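Local structure of protein transport protein SEC16 (Saccharomyces cerevisiae, 3MZK) at residues Phe17-Ala22 against Thr51-Ile56; Glu168-Ala173 against Ala180-Val185; Lys200-Gly205 against His218-Ile223; Tyr361-Leu366 against Ser404-Arg409. The protein takes part in initiating assembly of the COPII coat that forms transport vesicles at the endoplasmic reticulum, in the selection of cargo and in autophagy. One frame throughout, in Å; residues are numbered along the deposited sequence.

How the contacts relate
Along the chain the four contacts come one after another, and in space they form two pairs on opposite sides of the chain's centre. Contact 1, in the small antiparallel sheet, lies with its centre about 16 Å from that of contact 4, between helices 356-368 and 394-409; the two do not touch, their nearest atoms being about 5 Å apart. Contacts 2 and 3 are about 17 Å apart between centres, linked by helices 179-187 and 191-203, which follow each other in the chain. Contacts 1 and 2 are about 74 Å apart between centres. The chain thus meets another protein at the sheet and last helices (contacts 1 and 4) and a second copy of itself near contacts 2 and 3.

Contact 1: Phe17-Ala22 against Thr51-Ile56; sequences FHWSAA and TPIDQI
Phe17 and Trp19 are each touched at the ring edge, close to the ring plane, by a single isoleucine methyl, and no hydrogen bond joins the two segments. Trp19 CZ3 lies 3.8 Å from Ile53 CD1, the two side chains crossing at about a right angle. Phe17 CE1 is 4.1 Å from Ile56 CD1, and here the side chains run past each other in opposite directions. Ile53 is fully extended through CG1 (chi1 -175°, chi2 171°), which carries CD1 out to the indole. The aromatic pair is itself packed: Phe17 CE2 sits 3.4 Å above the plane of the Trp19 indole, offset toward its rim. Strands 16-19 and 48-52 are the outer strands of a three-stranded antiparallel sheet, and strand 24-28 lies between them, with Val26 bonded to His18 and Val25 to Thr51 through the backbone. Val25 also lies against Phe17 and Ile56. Trp19 NE1 hydrogen-bonds to the backbone of a chain of another protein; the partner is probably Sec13, whose propeller this sheet would complete with a blade, as known for Sec16. Past the strand, Ser20 OG accepts from Ala22 N at 3.2 Å in an ST turn.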
loop_
_atom_site.group_PDB
_atom_site.type_symbol
_atom_site.label_atom_id
_atom_site.label_comp_id
_atom_site.label_asym_id
_atom_site.label_seq_id
_atom_site.Cartn_x
_atom_site.Cartn_y
_atom_site.Cartn_z
ATOM N N PHE B 17 -51.649 -10.889 -39.365
ATOM C CA PHE B 17 -51.227 -9.780 -38.517
ATOM C C PHE B 17 -49.973 -9.080 -39.051
ATOM O O PHE B 17 -48.976 -9.727 -39.360
ATOM C CB PHE B 17 -50.961 -10.271 -37.096
ATOM C CG PHE B 17 -50.759 -9.163 -36.108
ATOM C CD1 PHE B 17 -51.823 -8.698 -35.342
ATOM C CD2 PHE B 17 -49.506 -8.574 -35.947
ATOM C CE1 PHE B 17 -51.644 -7.676 -34.432
ATOM C CE2 PHE B 17 -49.320 -7.545 -35.041
ATOM C CZ PHE B 17 -50.389 -7.097 -34.278
ATOM N N HIS B 18 -50.019 -7.758 -39.150
ATOM C CA HIS B 18 -48.866 -7.003 -39.630
ATOM C C HIS B 18 -48.731 -5.640 -38.976
ATOM O O HIS B 18 -49.710 -4.933 -38.769
ATOM C CB HIS B 18 -48.899 -6.836 -41.152
ATOM C CG HIS B 18 -48.505 -8.069 -41.898
ATOM N ND1 HIS B 18 -49.319 -8.664 -42.835
ATOM C CD2 HIS B 18 -47.379 -8.822 -41.840
ATOM C CE1 HIS B 18 -48.716 -9.735 -43.322
ATOM N NE2 HIS B 18 -47.540 -9.854 -42.734
ATOM N N TRP B 19 -47.497 -5.277 -38.663
ATOM C CA TRP B 19 -47.205 -3.965 -38.135
ATOM C C TRP B 19 -47.012 -3.000 -39.286
ATOM O O TRP B 19 -46.617 -3.388 -40.377
ATOM C CB TRP B 19 -45.935 -4.022 -37.297
ATOM C CG TRP B 19 -45.906 -5.183 -36.362
ATOM C CD1 TRP B 19 -45.484 -6.448 -36.637
ATOM C CD2 TRP B 19 -46.317 -5.181 -34.994
ATOM N NE1 TRP B 19 -45.608 -7.240 -35.521
ATOM C CE2 TRP B 19 -46.116 -6.488 -34.499
ATOM C CE3 TRP B 19 -46.831 -4.200 -34.136
ATOM C CZ2 TRP B 19 -46.412 -6.841 -33.188
ATOM C CZ3 TRP B 19 -47.135 -4.555 -32.838
ATOM C CH2 TRP B 19 -46.921 -5.865 -32.373
ATOM N N SER B 20 -47.286 -1.733 -39.034
ATOM C CA SER B 20 -47.048 -0.703 -40.017
ATOM C C SER B 20 -46.139 0.370 -39.428
ATOM O O SER B 20 -46.115 0.572 -38.216
ATOM C CB SER B 20 -48.370 -0.073 -40.432
ATOM O OG SER B 20 -48.150 0.994 -41.333
ATOM N N ALA B 21 -45.405 1.065 -40.288
ATOM C CA ALA B 21 -44.593 2.189 -39.843
ATOM C C ALA B 21 -45.439 3.382 -39.372
ATOM O O ALA B 21 -44.905 4.332 -38.795
ATOM C CB ALA B 21 -43.619 2.614 -40.943
ATOM N N ALA B 22 -46.752 3.332 -39.610
ATOM C CA ALA B 22 -47.640 4.447 -39.258
ATOM C C ALA B 22 -48.401 4.226 -37.954
ATOM O O ALA B 22 -49.492 4.761 -37.772
ATOM C CB ALA B 22 -48.611 4.726 -40.379
ATOM N N THR B 51 -56.464 -1.064 -37.028
ATOM C CA THR B 51 -56.594 -0.250 -35.832
ATOM C C THR B 51 -55.241 0.277 -35.362
ATOM O O THR B 51 -54.201 -0.336 -35.617
ATOM C CB THR B 51 -57.248 -1.039 -34.692
ATOM O OG1 THR B 51 -57.176 -0.272 -33.484
ATOM C CG2 THR B 51 -56.536 -2.349 -34.480
ATOM N N PRO B 52 -55.250 1.433 -34.687
ATOM C CA PRO B 52 -54.012 1.966 -34.125
ATOM C C PRO B 52 -53.375 0.947 -33.202
ATOM O O PRO B 52 -54.049 0.080 -32.647
ATOM C CB PRO B 52 -54.490 3.180 -33.338
ATOM C CG PRO B 52 -55.707 3.623 -34.075
ATOM C CD PRO B 52 -56.383 2.352 -34.488
ATOM N N ILE B 53 -52.067 1.059 -33.046
ATOM C CA ILE B 53 -51.300 0.036 -32.363
ATOM C C ILE B 53 -51.698 -0.081 -30.885
ATOM O O ILE B 53 -51.726 -1.177 -30.330
ATOM C CB ILE B 53 -49.784 0.281 -32.568
ATOM C CG1 ILE B 53 -48.954 -0.853 -31.972
ATOM C CG2 ILE B 53 -49.375 1.646 -32.020
ATOM C CD1 ILE B 53 -47.482 -0.773 -32.344
ATOM N N ASP B 54 -52.062 1.040 -30.270
ATOM C CA ASP B 54 -52.362 1.057 -28.834
ATOM C C ASP B 54 -53.700 0.441 -28.391
ATOM O O ASP B 54 -53.980 0.387 -27.194
ATOM C CB ASP B 54 -52.220 2.470 -28.260
ATOM C CG ASP B 54 -53.119 3.473 -28.948
ATOM O OD1 ASP B 54 -54.162 3.066 -29.509
ATOM O OD2 ASP B 54 -52.781 4.676 -28.916
ATOM N N GLN B 55 -54.522 -0.014 -29.334
ATOM C CA GLN B 55 -55.711 -0.792 -28.980
ATOM C C GLN B 55 -55.305 -2.255 -28.866
ATOM O O GLN B 55 -56.146 -3.144 -28.738
ATOM C CB GLN B 55 -56.808 -0.660 -30.037
ATOM C CG GLN B 55 -56.992 0.731 -30.606
ATOM C CD GLN B 55 -57.666 1.678 -29.640
ATOM O OE1 GLN B 55 -57.852 1.357 -28.469
ATOM N NE2 GLN B 55 -58.042 2.855 -30.131
ATOM N N ILE B 56 -54.000 -2.494 -28.929
ATOM C CA ILE B 56 -53.459 -3.844 -28.908
ATOM C C ILE B 56 -52.259 -3.899 -27.971
ATOM O O ILE B 56 -52.093 -4.841 -27.192
ATOM C CB ILE B 56 -53.036 -4.274 -30.319
ATOM C CG1 ILE B 56 -54.250 -4.261 -31.247
ATOM C CG2 ILE B 56 -52.392 -5.647 -30.295
ATOM C CD1 ILE B 56 -53.956 -4.745 -32.639
#

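Contact 2: Glu168-Ala173 against Ala180-Val185; sequences EALRLA and AIALLV
Ala169, Leu170 and Ala173 meet Ala182 and Val185 without any planar side chain between them; the one flat pair, the Arg171 guanidinium and the Glu168 carboxylate, lies within helix 166-175 and takes no part in the contact. There the guanidinium turns its edge to the acid and grips it side-on: Arg171 NE reaches Glu168 OE2 at 2.7 Å and Arg171 NH2 reaches Glu168 OE1 at 3.0 Å. Both oxygens lie close to the guanidinium plane, yet each is met from above the carboxylate plane, so the two flat groups are not coplanar.

No hydrogen bond crosses the contact, and the side chains that meet are apolar. Ala173 CB comes to 4.2 Å from Ala182 CB, at the pair of residues whose backbones are nearest. Val185 CG1 fits between two neighbours of the facing helix, 4.1 Å from Ala169 CB and 4.0 Å from Leu170 CB. A chi1 of 179° swings the Leu170 branches away from its own backbone N and lays CD1 beside Ala182, 3.6 Å from Ala182 O. Three alanines let the axes of the two segments approach to 8.8 Å. Val197 of helix 191-203 packs on Leu170 and Ala182, while Phe160 and Leu161 of helix 151-162 meet Ala169. On helix 179-187, Leu183 and Leu184 pack on Leu184 and Leu183 of the second subunit. The segments run antiparallel, at 161°; their helices, joined by a short turn, form an alpha-hairpin, a common unit of alpha-solenoid stacks, consistent with the ACE1-like Sec23-binding domain of Sec16.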
loop_
_atom_site.group_PDB
_atom_site.type_symbol
_atom_site.label_atom_id
_atom_site.label_comp_id
_atom_site.label_asym_id
_atom_site.label_seq_id
_atom_site.Cartn_x
_atom_site.Cartn_y
_atom_site.Cartn_z
ATOM N N GLU B 168 5.191 -26.963 10.654
ATOM C CA GLU B 168 5.174 -27.927 11.740
ATOM C C GLU B 168 4.403 -27.374 12.935
ATOM O O GLU B 168 3.740 -28.118 13.657
ATOM C CB GLU B 168 6.592 -28.315 12.141
ATOM C CG GLU B 168 6.731 -29.776 12.504
ATOM C CD GLU B 168 6.305 -30.694 11.376
ATOM O OE1 GLU B 168 6.907 -30.620 10.284
ATOM O OE2 GLU B 168 5.363 -31.487 11.584
ATOM N N ALA B 169 4.491 -26.062 13.129
ATOM C CA ALA B 169 3.767 -25.394 14.198
ATOM C C ALA B 169 2.261 -25.496 13.995
ATOM O O ALA B 169 1.520 -25.802 14.924
ATOM C CB ALA B 169 4.195 -23.939 14.292
ATOM N N LEU B 170 1.814 -25.238 12.770
ATOM C CA LEU B 170 0.394 -25.304 12.449
ATOM C C LEU B 170 -0.142 -26.729 12.542
ATOM O O LEU B 170 -1.221 -26.961 13.091
ATOM C CB LEU B 170 0.140 -24.746 11.052
ATOM C CG LEU B 170 -1.316 -24.779 10.585
ATOM C CD1 LEU B 170 -2.193 -23.997 11.544
ATOM C CD2 LEU B 170 -1.442 -24.234 9.168
ATOM N N ARG B 171 0.613 -27.678 11.997
ATOM C CA ARG B 171 0.207 -29.077 12.022
ATOM C C ARG B 171 -0.041 -29.531 13.452
ATOM O O ARG B 171 -0.997 -30.255 13.731
ATOM C CB ARG B 171 1.253 -29.968 11.346
ATOM C CG ARG B 171 1.286 -31.396 11.878
ATOM C CD ARG B 171 1.808 -32.392 10.842
ATOM N NE ARG B 171 3.086 -31.989 10.262
ATOM C CZ ARG B 171 3.235 -31.517 9.027
ATOM N NH1 ARG B 171 2.183 -31.391 8.229
ATOM N NH2 ARG B 171 4.439 -31.174 8.587
ATOM N N LEU B 172 0.814 -29.091 14.363
ATOM C CA LEU B 172 0.684 -29.485 15.754
ATOM C C LEU B 172 -0.544 -28.849 16.409
ATOM O O LEU B 172 -1.254 -29.499 17.175
ATOM C CB LEU B 172 1.954 -29.138 16.534
ATOM C CG LEU B 172 1.866 -29.407 18.037
ATOM C CD1 LEU B 172 1.465 -30.851 18.303
ATOM C CD2 LEU B 172 3.175 -29.063 18.731
ATOM N N ALA B 173 -0.793 -27.579 16.104
ATOM C CA ALA B 173 -1.924 -26.867 16.690
ATOM C C ALA B 173 -3.250 -27.442 16.211
ATOM O O ALA B 173 -4.227 -27.481 16.959
ATOM C CB ALA B 173 -1.843 -25.385 16.370
ATOM N N ALA B 180 -7.235 -21.543 18.156
ATOM C CA ALA B 180 -6.807 -20.191 18.476
ATOM C C ALA B 180 -5.393 -19.949 17.955
ATOM O O ALA B 180 -5.178 -19.076 17.120
ATOM C CB ALA B 180 -6.883 -19.943 19.977
ATOM N N ILE B 181 -4.434 -20.730 18.446
ATOM C CA ILE B 181 -3.050 -20.604 17.998
ATOM C C ILE B 181 -2.943 -20.996 16.543
ATOM O O ILE B 181 -2.082 -20.499 15.821
ATOM C CB ILE B 181 -2.093 -21.507 18.797
ATOM C CG1 ILE B 181 -2.863 -22.275 19.862
ATOM C CG2 ILE B 181 -0.956 -20.695 19.419
ATOM C CD1 ILE B 181 -1.974 -23.025 20.798
ATOM N N ALA B 182 -3.809 -21.907 16.118
ATOM C CA ALA B 182 -3.828 -22.306 14.722
ATOM C C ALA B 182 -4.040 -21.055 13.877
ATOM O O ALA B 182 -3.309 -20.812 12.918
ATOM C CB ALA B 182 -4.921 -23.326 14.473
ATOM N N LEU B 183 -5.028 -20.250 14.260
ATOM C CA LEU B 183 -5.314 -18.994 13.572
ATOM C C LEU B 183 -4.119 -18.047 13.630
ATOM O O LEU B 183 -3.715 -17.476 12.614
ATOM C CB LEU B 183 -6.568 -18.321 14.152
ATOM C CG LEU B 183 -7.897 -18.969 13.755
ATOM C CD1 LEU B 183 -9.081 -18.287 14.427
ATOM C CD2 LEU B 183 -8.061 -18.966 12.236
ATOM N N LEU B 184 -3.556 -17.888 14.822
ATOM C CA LEU B 184 -2.380 -17.049 15.011
ATOM C C LEU B 184 -1.228 -17.480 14.105
ATOM O O LEU B 184 -0.729 -16.690 13.306
ATOM C CB LEU B 184 -1.945 -17.069 16.471
ATOM C CG LEU B 184 -3.003 -16.479 17.398
ATOM C CD1 LEU B 184 -2.590 -16.604 18.862
ATOM C CD2 LEU B 184 -3.263 -15.030 17.018
ATOM N N VAL B 185 -0.807 -18.734 14.227
ATOM C CA VAL B 185 0.262 -19.246 13.382
ATOM C C VAL B 185 -0.108 -19.056 11.916
ATOM O O VAL B 185 0.709 -18.617 11.107
ATOM C CB VAL B 185 0.551 -20.734 13.661
ATOM C CG1 VAL B 185 1.497 -21.295 12.617
ATOM C CG2 VAL B 185 1.128 -20.907 15.056
#

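Contact 3: Lys200-Gly205 against His218-Ile223; sequences KYLYEG and HFLLLI
Leu202 carries the whole contact from its side, meeting Leu220 and Leu221 with its two methyl branches, and the interaction is purely apolar. CD1 of Leu202 lies 3.8 Å from Leu221 CB, near the root of that side chain rather than at its end, and it is just as close to the backbone N of Leu221. The other branch meets the preceding residue: Leu202 CD2 stands 4.3 Å from Leu220 CD1. Leu202 turns its CG away from its own carbonyl carbon (chi1 -66°) and so projects its methyls across to helix 214-226. The side chain of Leu221 also packs on Ile198 and Gln199 of helix 191-203, one turn before Leu202, so this leucine meets the facing helix at more than one level.

Polar bonds belong to each helix separately: Leu222 N to His218 O and Ile223 N to Phe219 O, both at 3.1 Å, are ordinary helical bonds within helix 214-226, and none crosses the contact.

The second subunit, another copy of this protein, also packs here. Leu220 rests on Leu158 of that subunit, and Tyr201 OH, next to Leu202, hydrogen-bonds to Asp178 OD2 of the same subunit. Within the chain, Phe219 packs on Trp247 of helix 242-250 and on Ala258 of helix 252-261, and Ile223 also on Ala258, which places helix 214-226 in the helical stack.

With one leucine fitted over two and no directional bond between the segments, the pairing of helices 191-203 and 214-226 rests here on shape and the exclusion of water.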
loop_
_atom_site.group_PDB
_atom_site.type_symbol
_atom_site.label_atom_id
_atom_site.label_comp_id
_atom_site.label_asym_id
_atom_site.label_seq_id
_atom_site.Cartn_x
_atom_site.Cartn_y
_atom_site.Cartn_z
ATOM N N LYS B 200 -11.659 -25.748 9.238
ATOM C CA LYS B 200 -11.483 -26.843 10.189
ATOM C C LYS B 200 -12.145 -26.516 11.524
ATOM O O LYS B 200 -12.756 -27.375 12.149
ATOM C CB LYS B 200 -9.996 -27.206 10.361
ATOM C CG LYS B 200 -9.423 -28.129 9.192
ATOM C CD LYS B 200 -7.844 -28.158 9.194
ATOM C CE LYS B 200 -7.288 -28.964 7.966
ATOM N NZ LYS B 200 -5.736 -28.908 7.945
ATOM N N TYR B 201 -12.029 -25.268 11.960
ATOM C CA TYR B 201 -12.644 -24.861 13.222
ATOM C C TYR B 201 -14.172 -24.952 13.161
ATOM O O TYR B 201 -14.809 -25.476 14.073
ATOM C CB TYR B 201 -12.196 -23.449 13.628
ATOM C CG TYR B 201 -13.096 -22.806 14.652
ATOM C CD1 TYR B 201 -13.061 -23.200 15.983
ATOM C CD2 TYR B 201 -13.992 -21.813 14.285
ATOM C CE1 TYR B 201 -13.892 -22.619 16.923
ATOM C CE2 TYR B 201 -14.825 -21.227 15.213
ATOM C CZ TYR B 201 -14.774 -21.634 16.531
ATOM O OH TYR B 201 -15.611 -21.049 17.453
ATOM N N LEU B 202 -14.752 -24.462 12.071
ATOM C CA LEU B 202 -16.203 -24.458 11.915
ATOM C C LEU B 202 -16.776 -25.856 11.692
ATOM O O LEU B 202 -17.760 -26.236 12.326
ATOM C CB LEU B 202 -16.620 -23.540 10.761
ATOM C CG LEU B 202 -16.353 -22.041 10.924
ATOM C CD1 LEU B 202 -16.690 -21.295 9.650
ATOM C CD2 LEU B 202 -17.134 -21.473 12.094
ATOM N N TYR B 203 -16.153 -26.618 10.799
ATOM C CA TYR B 203 -16.732 -27.875 10.326
ATOM C C TYR B 203 -16.249 -29.114 11.074
ATOM O O TYR B 203 -16.771 -30.207 10.862
ATOM C CB TYR B 203 -16.487 -28.040 8.823
ATOM N N GLU B 204 -15.256 -28.951 11.941
ATOM C CA GLU B 204 -14.733 -30.080 12.705
ATOM C C GLU B 204 -15.844 -30.772 13.485
ATOM O O GLU B 204 -15.920 -32.001 13.522
ATOM C CB GLU B 204 -13.631 -29.625 13.663
ATOM N N GLY B 205 -16.702 -29.970 14.108
ATOM C CA GLY B 205 -17.790 -30.489 14.914
ATOM C C GLY B 205 -17.451 -30.484 16.391
ATOM O O GLY B 205 -16.357 -30.079 16.784
ATOM N N HIS B 218 -21.731 -22.034 6.795
ATOM C CA HIS B 218 -21.578 -21.429 5.481
ATOM C C HIS B 218 -21.508 -19.917 5.595
ATOM O O HIS B 218 -20.626 -19.277 5.023
ATOM C CB HIS B 218 -22.740 -21.815 4.568
ATOM C CG HIS B 218 -22.822 -23.281 4.283
ATOM N ND1 HIS B 218 -23.544 -24.151 5.070
ATOM C CD2 HIS B 218 -22.270 -24.031 3.301
ATOM C CE1 HIS B 218 -23.434 -25.375 4.583
ATOM N NE2 HIS B 218 -22.667 -25.328 3.510
ATOM N N PHE B 219 -22.448 -19.347 6.340
ATOM C CA PHE B 219 -22.563 -17.901 6.437
ATOM C C PHE B 219 -21.327 -17.310 7.113
ATOM O O PHE B 219 -20.682 -16.418 6.565
ATOM C CB PHE B 219 -23.844 -17.517 7.179
ATOM C CG PHE B 219 -24.400 -16.175 6.784
ATOM C CD1 PHE B 219 -25.768 -15.949 6.788
ATOM C CD2 PHE B 219 -23.560 -15.137 6.417
ATOM C CE1 PHE B 219 -26.285 -14.719 6.433
ATOM C CE2 PHE B 219 -24.074 -13.902 6.059
ATOM C CZ PHE B 219 -25.439 -13.695 6.068
ATOM N N LEU B 220 -20.992 -17.821 8.295
ATOM C CA LEU B 220 -19.820 -17.347 9.029
ATOM C C LEU B 220 -18.550 -17.483 8.196
ATOM O O LEU B 220 -17.728 -16.563 8.138
ATOM C CB LEU B 220 -19.654 -18.111 10.345
ATOM C CG LEU B 220 -20.606 -17.757 11.486
ATOM C CD1 LEU B 220 -20.334 -18.644 12.687
ATOM C CD2 LEU B 220 -20.470 -16.289 11.854
ATOM N N LEU B 221 -18.396 -18.639 7.559
ATOM C CA LEU B 221 -17.229 -18.909 6.738
ATOM C C LEU B 221 -17.058 -17.832 5.682
ATOM O O LEU B 221 -15.964 -17.298 5.504
ATOM C CB LEU B 221 -17.348 -20.277 6.073
ATOM C CG LEU B 221 -16.228 -20.643 5.100
ATOM C CD1 LEU B 221 -14.867 -20.505 5.760
ATOM C CD2 LEU B 221 -16.431 -22.053 4.585
ATOM N N LEU B 222 -18.144 -17.502 4.992
ATOM C CA LEU B 222 -18.081 -16.526 3.913
ATOM C C LEU B 222 -17.701 -15.130 4.399
ATOM O O LEU B 222 -16.840 -14.478 3.809
ATOM C CB LEU B 222 -19.405 -16.468 3.153
ATOM C CG LEU B 222 -19.376 -15.457 2.007
ATOM C CD1 LEU B 222 -19.663 -16.140 0.690
ATOM C CD2 LEU B 222 -20.353 -14.321 2.260
ATOM N N ILE B 223 -18.353 -14.674 5.465
ATOM C CA ILE B 223 -18.059 -13.365 6.046
ATOM C C ILE B 223 -16.584 -13.205 6.401
ATOM O O ILE B 223 -15.979 -12.170 6.123
ATOM C CB ILE B 223 -18.889 -13.111 7.313
ATOM C CG1 ILE B 223 -20.378 -13.108 6.974
ATOM C CG2 ILE B 223 -18.506 -11.789 7.934
ATOM C CD1 ILE B 223 -21.269 -12.855 8.157
#

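Contact 4: Tyr361-Leu366 against Ser404-Arg409; sequences YHASLL and SEVASR
Helices 356-368 and 394-409, part of the alpha-solenoid-like Sec23-binding domain of Sec16, lie side by side, and Ala363 and Ser364 of the first meet Val406 and Arg409 of the second. The segments run nearly parallel, at 19°, with helix 372-387 between the two helices in the chain; its Tyr378 packs on Ala363. The segment axes come no closer than 9.8 Å. Val406 fills the interval with one branch, its CG1 lying 4.1 Å from Ala363 CB and 3.9 Å from Ser364 N.

The polar link lies beside it. Arg409 NH2 donates to Ser364 OG at 2.9 Å, with an N-H...O angle of 146°, and the oxygen is tilted slightly from the guanidinium plane. A bend at chi3 (50°) brings the guanidinium round, edge first, to the serine. Ser364 OG also bonds to a polar side chain of a chain of another protein, and Arg409 packs on an aromatic side chain there, so the contact sits at that interface. Were Arg409 shortened to an alanine, Ser364 OG would probably lose its donor from helix 394-409, and a gap would be likely beside the aromatic side chain of the other protein. Near the end of helix 394-409, Ser404 O accepts from Ser408 N and, at 2.9 Å, from Ser408 OG, which lies above the carbonyl plane.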
loop_
_atom_site.group_PDB
_atom_site.type_symbol
_atom_site.label_atom_id
_atom_site.label_comp_id
_atom_site.label_asym_id
_atom_site.label_seq_id
_atom_site.Cartn_x
_atom_site.Cartn_y
_atom_site.Cartn_z
ATOM N N TYR B 361 -32.873 2.376 -29.709
ATOM C CA TYR B 361 -34.023 1.494 -29.581
ATOM C C TYR B 361 -35.093 2.143 -28.710
ATOM O O TYR B 361 -36.292 1.952 -28.929
ATOM C CB TYR B 361 -33.564 0.163 -28.992
ATOM C CG TYR B 361 -34.634 -0.669 -28.338
ATOM C CD1 TYR B 361 -35.690 -1.185 -29.071
ATOM C CD2 TYR B 361 -34.565 -0.969 -26.985
ATOM C CE1 TYR B 361 -36.656 -1.966 -28.467
ATOM C CE2 TYR B 361 -35.526 -1.743 -26.375
ATOM C CZ TYR B 361 -36.564 -2.240 -27.118
ATOM O OH TYR B 361 -37.510 -3.012 -26.501
ATOM N N HIS B 362 -34.645 2.916 -27.725
ATOM C CA HIS B 362 -35.537 3.667 -26.852
ATOM C C HIS B 362 -36.303 4.684 -27.693
ATOM O O HIS B 362 -37.530 4.731 -27.659
ATOM C CB HIS B 362 -34.725 4.358 -25.748
ATOM C CG HIS B 362 -35.552 5.101 -24.743
ATOM N ND1 HIS B 362 -34.993 5.910 -23.777
ATOM C CD2 HIS B 362 -36.893 5.160 -24.555
ATOM C CE1 HIS B 362 -35.954 6.438 -23.037
ATOM N NE2 HIS B 362 -37.115 6.001 -23.489
ATOM N N ALA B 363 -35.570 5.487 -28.458
ATOM C CA ALA B 363 -36.179 6.465 -29.361
ATOM C C ALA B 363 -37.161 5.812 -30.325
ATOM O O ALA B 363 -38.207 6.372 -30.631
ATOM C CB ALA B 363 -35.109 7.219 -30.131
ATOM N N SER B 364 -36.812 4.628 -30.808
ATOM C CA SER B 364 -37.693 3.871 -31.689
ATOM C C SER B 364 -38.998 3.530 -30.978
ATOM O O SER B 364 -40.074 3.605 -31.571
ATOM C CB SER B 364 -36.999 2.593 -32.159
ATOM O OG SER B 364 -37.724 1.957 -33.192
ATOM N N LEU B 365 -38.899 3.159 -29.704
ATOM C CA LEU B 365 -40.076 2.811 -28.915
ATOM C C LEU B 365 -41.002 4.001 -28.694
ATOM O O LEU B 365 -42.219 3.843 -28.586
ATOM C CB LEU B 365 -39.669 2.211 -27.575
ATOM C CG LEU B 365 -39.289 0.734 -27.640
ATOM C CD1 LEU B 365 -38.685 0.286 -26.326
ATOM C CD2 LEU B 365 -40.499 -0.109 -27.988
ATOM N N LEU B 366 -40.420 5.191 -28.623
ATOM C CA LEU B 366 -41.206 6.408 -28.487
ATOM C C LEU B 366 -41.997 6.683 -29.760
ATOM O O LEU B 366 -43.151 7.105 -29.702
ATOM C CB LEU B 366 -40.301 7.590 -28.153
ATOM C CG LEU B 366 -39.694 7.544 -26.754
ATOM C CD1 LEU B 366 -38.633 8.626 -26.569
ATOM C CD2 LEU B 366 -40.793 7.666 -25.709
ATOM N N SER B 404 -30.168 7.410 -38.193
ATOM C CA SER B 404 -30.830 8.083 -39.310
ATOM C C SER B 404 -32.211 7.496 -39.586
ATOM O O SER B 404 -33.177 8.235 -39.786
ATOM C CB SER B 404 -29.978 8.011 -40.577
ATOM O OG SER B 404 -28.873 8.889 -40.488
ATOM N N GLU B 405 -32.295 6.169 -39.597
ATOM C CA GLU B 405 -33.546 5.485 -39.883
ATOM C C GLU B 405 -34.629 5.904 -38.897
ATOM O O GLU B 405 -35.735 6.264 -39.296
ATOM C CB GLU B 405 -33.356 3.967 -39.846
ATOM C CG GLU B 405 -34.566 3.180 -40.333
ATOM C CD GLU B 405 -34.881 3.450 -41.793
ATOM O OE1 GLU B 405 -34.030 4.052 -42.484
ATOM O OE2 GLU B 405 -35.979 3.065 -42.253
ATOM N N VAL B 406 -34.303 5.857 -37.608
ATOM C CA VAL B 406 -35.249 6.249 -36.573
ATOM C C VAL B 406 -35.592 7.726 -36.702
ATOM O O VAL B 406 -36.753 8.117 -36.604
ATOM C CB VAL B 406 -34.694 5.979 -35.174
ATOM C CG1 VAL B 406 -35.693 6.422 -34.123
ATOM C CG2 VAL B 406 -34.359 4.506 -35.018
ATOM N N ALA B 407 -34.572 8.545 -36.929
ATOM C CA ALA B 407 -34.780 9.977 -37.080
ATOM C C ALA B 407 -35.734 10.252 -38.238
ATOM O O ALA B 407 -36.664 11.040 -38.101
ATOM C CB ALA B 407 -33.459 10.691 -37.287
ATOM N N SER B 408 -35.505 9.595 -39.370
ATOM C CA SER B 408 -36.385 9.738 -40.527
ATOM C C SER B 408 -37.830 9.417 -40.159
ATOM O O SER B 408 -38.746 10.173 -40.480
ATOM C CB SER B 408 -35.933 8.826 -41.671
ATOM O OG SER B 408 -34.654 9.197 -42.151
ATOM N N ARG B 409 -38.024 8.290 -39.482
ATOM C CA ARG B 409 -39.354 7.828 -39.105
ATOM C C ARG B 409 -40.109 8.833 -38.238
ATOM O O ARG B 409 -41.339 8.834 -38.203
ATOM C CB ARG B 409 -39.265 6.472 -38.398
ATOM C CG ARG B 409 -39.195 5.286 -39.347
ATOM C CD ARG B 409 -38.621 4.054 -38.675
ATOM N NE ARG B 409 -39.270 3.777 -37.401
ATOM C CZ ARG B 409 -38.771 2.969 -36.474
ATOM N NH1 ARG B 409 -37.613 2.356 -36.682
ATOM N NH2 ARG B 409 -39.426 2.775 -35.339
#